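Long-range contact in aldehyde dehydrogenase (PDB 5J6B), which probably oxidises aldehydes to carboxylic acids with NADP as the hydride acceptor: residues Ala27-Thr32 and Pro186-Pro191. Sequence-based numbering, arbitrary orientation.
With NDP (NADPH dihydro-nicotinamide-adenine-dinucleotide phosphate), chain F.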
loop_
_atom_site.group_PDB
_atom_site.type_symbol
_atom_site.label_atom_id
_atom_site.label_comp_id
_atom_site.label_asym_id
_atom_site.label_seq_id
_atom_site.Cartn_x
_atom_site.Cartn_y
_atom_site.Cartn_z
ATOM N N ALA A 27 2.546 21.703 -45.134
ATOM C CA ALA A 27 3.431 20.557 -45.325
ATOM C C ALA A 27 4.880 20.986 -45.163
ATOM O O ALA A 27 5.766 20.567 -45.915
ATOM C CB ALA A 27 3.201 19.912 -46.692
ATOM N N GLU A 28 5.144 21.828 -44.161
ATOM C CA GLU A 28 6.431 22.506 -44.089
ATOM C C GLU A 28 7.527 21.633 -43.495
ATOM O O GLU A 28 8.706 21.865 -43.782
ATOM C CB GLU A 28 6.288 23.806 -43.294
ATOM C CG GLU A 28 5.296 24.785 -43.915
ATOM C CD GLU A 28 4.966 25.960 -43.008
ATOM O OE1 GLU A 28 5.591 26.082 -41.931
ATOM O OE2 GLU A 28 4.077 26.759 -43.375
ATOM N N LEU A 29 7.178 20.639 -42.678
ATOM C CA LEU A 29 8.173 19.820 -41.991
ATOM C C LEU A 29 8.515 18.605 -42.846
ATOM O O LEU A 29 7.726 17.660 -42.943
ATOM C CB LEU A 29 7.676 19.385 -40.614
ATOM C CG LEU A 29 8.660 18.487 -39.849
ATOM C CD1 LEU A 29 10.047 19.138 -39.808
ATOM C CD2 LEU A 29 8.155 18.179 -38.431
ATOM N N GLU A 30 9.702 18.619 -43.445
ATOM C CA GLU A 30 10.189 17.467 -44.186
ATOM C C GLU A 30 10.798 16.449 -43.229
ATOM O O GLU A 30 11.558 16.808 -42.318
ATOM C CB GLU A 30 11.219 17.911 -45.225
ATOM C CG GLU A 30 10.681 18.913 -46.250
ATOM C CD GLU A 30 11.728 19.299 -47.283
ATOM O OE1 GLU A 30 12.910 19.485 -46.902
ATOM O OE2 GLU A 30 11.372 19.404 -48.477
ATOM N N VAL A 31 10.461 15.176 -43.427
ATOM C CA VAL A 31 11.015 14.088 -42.626
ATOM C C VAL A 31 11.830 13.211 -43.560
ATOM O O VAL A 31 11.313 12.738 -44.579
ATOM C CB VAL A 31 9.926 13.270 -41.918
ATOM C CG1 VAL A 31 10.572 12.192 -41.004
ATOM C CG2 VAL A 31 9.032 14.187 -41.111
ATOM N N THR A 32 13.102 13.019 -43.229
ATOM C CA THR A 32 14.009 12.250 -44.064
ATOM C C THR A 32 14.076 10.802 -43.613
ATOM O O THR A 32 13.935 10.484 -42.426
ATOM C CB THR A 32 15.425 12.838 -44.054
ATOM O OG1 THR A 32 15.947 12.845 -42.712
ATOM C CG2 THR A 32 15.427 14.252 -44.633
ATOM N N PRO A 186 6.410 16.096 -30.475
ATOM C CA PRO A 186 7.415 15.070 -30.753
ATOM C C PRO A 186 8.676 15.699 -31.327
ATOM O O PRO A 186 8.719 16.890 -31.651
ATOM C CB PRO A 186 6.722 14.190 -31.798
ATOM C CG PRO A 186 5.846 15.167 -32.548
ATOM C CD PRO A 186 5.352 16.144 -31.508
ATOM N N ALA A 187 9.699 14.859 -31.476
ATOM C CA ALA A 187 10.929 15.285 -32.128
ATOM C C ALA A 187 10.660 15.563 -33.604
ATOM O O ALA A 187 10.021 14.756 -34.292
ATOM C CB ALA A 187 12.002 14.210 -31.980
ATOM N N SER A 188 11.142 16.713 -34.089
ATOM C CA SER A 188 10.895 17.090 -35.480
ATOM C C SER A 188 11.515 16.098 -36.454
ATOM O O SER A 188 11.020 15.943 -37.579
ATOM C CB SER A 188 11.437 18.496 -35.767
ATOM O OG SER A 188 10.754 19.474 -35.011
ATOM N N ARG A 189 12.603 15.431 -36.054
ATOM C CA ARG A 189 13.216 14.436 -36.926
ATOM C C ARG A 189 12.362 13.173 -37.050
ATOM O O ARG A 189 12.478 12.454 -38.046
ATOM C CB ARG A 189 14.619 14.084 -36.416
ATOM C CG ARG A 189 15.741 15.011 -36.938
ATOM C CD ARG A 189 17.050 14.813 -36.160
ATOM N NE ARG A 189 16.884 15.148 -34.752
ATOM C CZ ARG A 189 17.808 14.967 -33.812
ATOM N NH1 ARG A 189 18.990 14.453 -34.119
ATOM N NH2 ARG A 189 17.546 15.301 -32.558
ATOM N N THR A 190 11.521 12.869 -36.059
ATOM C CA THR A 190 10.752 11.618 -36.040
ATOM C C THR A 190 9.321 11.863 -35.571
ATOM O O THR A 190 8.903 11.360 -34.523
ATOM C CB THR A 190 11.427 10.582 -35.131
ATOM O OG1 THR A 190 11.480 11.094 -33.792
ATOM C CG2 THR A 190 12.846 10.245 -35.603
ATOM N N PRO A 191 8.516 12.595 -36.351
ATOM C CA PRO A 191 7.149 12.905 -35.906
ATOM C C PRO A 191 6.072 11.928 -36.356
ATOM O O PRO A 191 4.935 12.018 -35.866
ATOM C CB PRO A 191 6.907 14.289 -36.536
ATOM C CG PRO A 191 7.658 14.214 -37.846
ATOM C CD PRO A 191 8.840 13.262 -37.625
HETATM P PA NDP F . 17.073 16.650 -27.574
HETATM O O1A NDP F . 17.313 17.193 -26.196
HETATM O O2A NDP F . 18.003 17.279 -28.618
HETATM O O5B NDP F . 15.575 16.896 -28.033
HETATM C C5B NDP F . 14.498 16.205 -27.366
HETATM C C4B NDP F . 13.234 16.977 -27.644
HETATM O O4B NDP F . 13.343 18.296 -27.064
HETATM C C3B NDP F . 12.918 17.204 -29.130
HETATM O O3B NDP F . 11.511 17.106 -29.332
HETATM C C2B NDP F . 13.405 18.638 -29.355
HETATM O O2B NDP F . 12.762 19.342 -30.437
HETATM C C1B NDP F . 12.979 19.257 -28.036
HETATM N N9A NDP F . 13.628 20.531 -27.728
HETATM C C8A NDP F . 14.964 20.832 -27.785
HETATM N N7A NDP F . 15.257 22.041 -27.367
HETATM C C5A NDP F . 14.025 22.578 -27.023
HETATM C C6A NDP F . 13.647 23.828 -26.495
HETATM N N6A NDP F . 14.503 24.839 -26.280
HETATM N N1A NDP F . 12.339 24.023 -26.221
HETATM C C2A NDP F . 11.469 23.045 -26.497
HETATM N N3A NDP F . 11.704 21.841 -27.023
HETATM C C4A NDP F . 13.013 21.661 -27.249
HETATM O O3 NDP F . 17.374 15.087 -27.576
HETATM P PN NDP F . 17.252 13.975 -28.711
HETATM O O1N NDP F . 15.962 14.131 -29.438
HETATM O O2N NDP F . 18.463 14.092 -29.618
HETATM O O5D NDP F . 17.330 12.587 -27.920
HETATM C C5D NDP F . 18.535 12.043 -27.353
HETATM C C4D NDP F . 18.567 12.356 -25.877
HETATM O O4D NDP F . 17.404 11.773 -25.225
HETATM C C3D NDP F . 19.800 11.783 -25.157
HETATM O O3D NDP F . 20.386 12.654 -24.196
HETATM C C2D NDP F . 19.221 10.550 -24.472
HETATM O O2D NDP F . 19.938 10.012 -23.371
HETATM C C1D NDP F . 17.849 11.070 -24.079
HETATM N N1N NDP F . 16.981 9.939 -23.770
HETATM C C2N NDP F . 16.388 9.808 -22.536
HETATM C C3N NDP F . 15.698 8.705 -22.171
HETATM C C7N NDP F . 14.979 8.597 -20.851
HETATM O O7N NDP F . 13.813 8.165 -20.864
HETATM N N7N NDP F . 15.620 8.925 -19.727
HETATM C C4N NDP F . 15.660 7.513 -23.097
HETATM C C5N NDP F . 16.016 7.914 -24.484
HETATM C C6N NDP F . 16.693 9.019 -24.735
HETATM P P2B NDP F . 13.231 19.156 -31.981
HETATM O O1X NDP F . 14.211 18.031 -32.100
HETATM O O2X NDP F . 11.912 18.903 -32.708
HETATM O O3X NDP F . 13.871 20.498 -32.388
HETATM O O HOH W 1 12.360 16.275 -39.821
#
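Val-31 CG2 butts against the CG/CD edge of the Pro-191 ring, 3.5 Å from CG, and this is the tight end of the contact. The other methyl, CG1, anti to the backbone N (chi1 -176°), comes to 3.5 Å from Arg-189 O. Leu-29, two residues back on the same face of the strand, sends CD2 to the same CG of Pro-191, 4.0 Å away, from another direction, and lays the same methyl near Ser-188 O.

The looser side is polar. No direct hydrogen bond joins the segments; instead one water donates to Glu-30 O at 2.7 Å and to Ser-188 O, bridging the two backbones. Glu-30, whose CB leaves on the side away from the loop, is exposed, and its OE2 forms a salt bridge with Arg-42.

Behind the apolar patch, the type I turn Ala-187 to Thr-190 carries part of the cofactor site. Ser-188 grips one 2'-phosphate oxygen, NDP O2X, twice: through N at 2.7 Å and through OG at 2.6 Å, a chi1 of -64° setting OG beside its own N. Such a grip is consistent with a preference for NADP. Arg-189 reaches O2N of the diphosphate only weakly.

Strand 29-32, an outermost strand of its small sheet, pairs with strand 39-43, and its Leu-29 and Val-31 side chains cover the loop linking Rossmann-like strand 182-185 to helix 192-202, with Glu-98 of helix 88-99 touching both Val-31 and Pro-191.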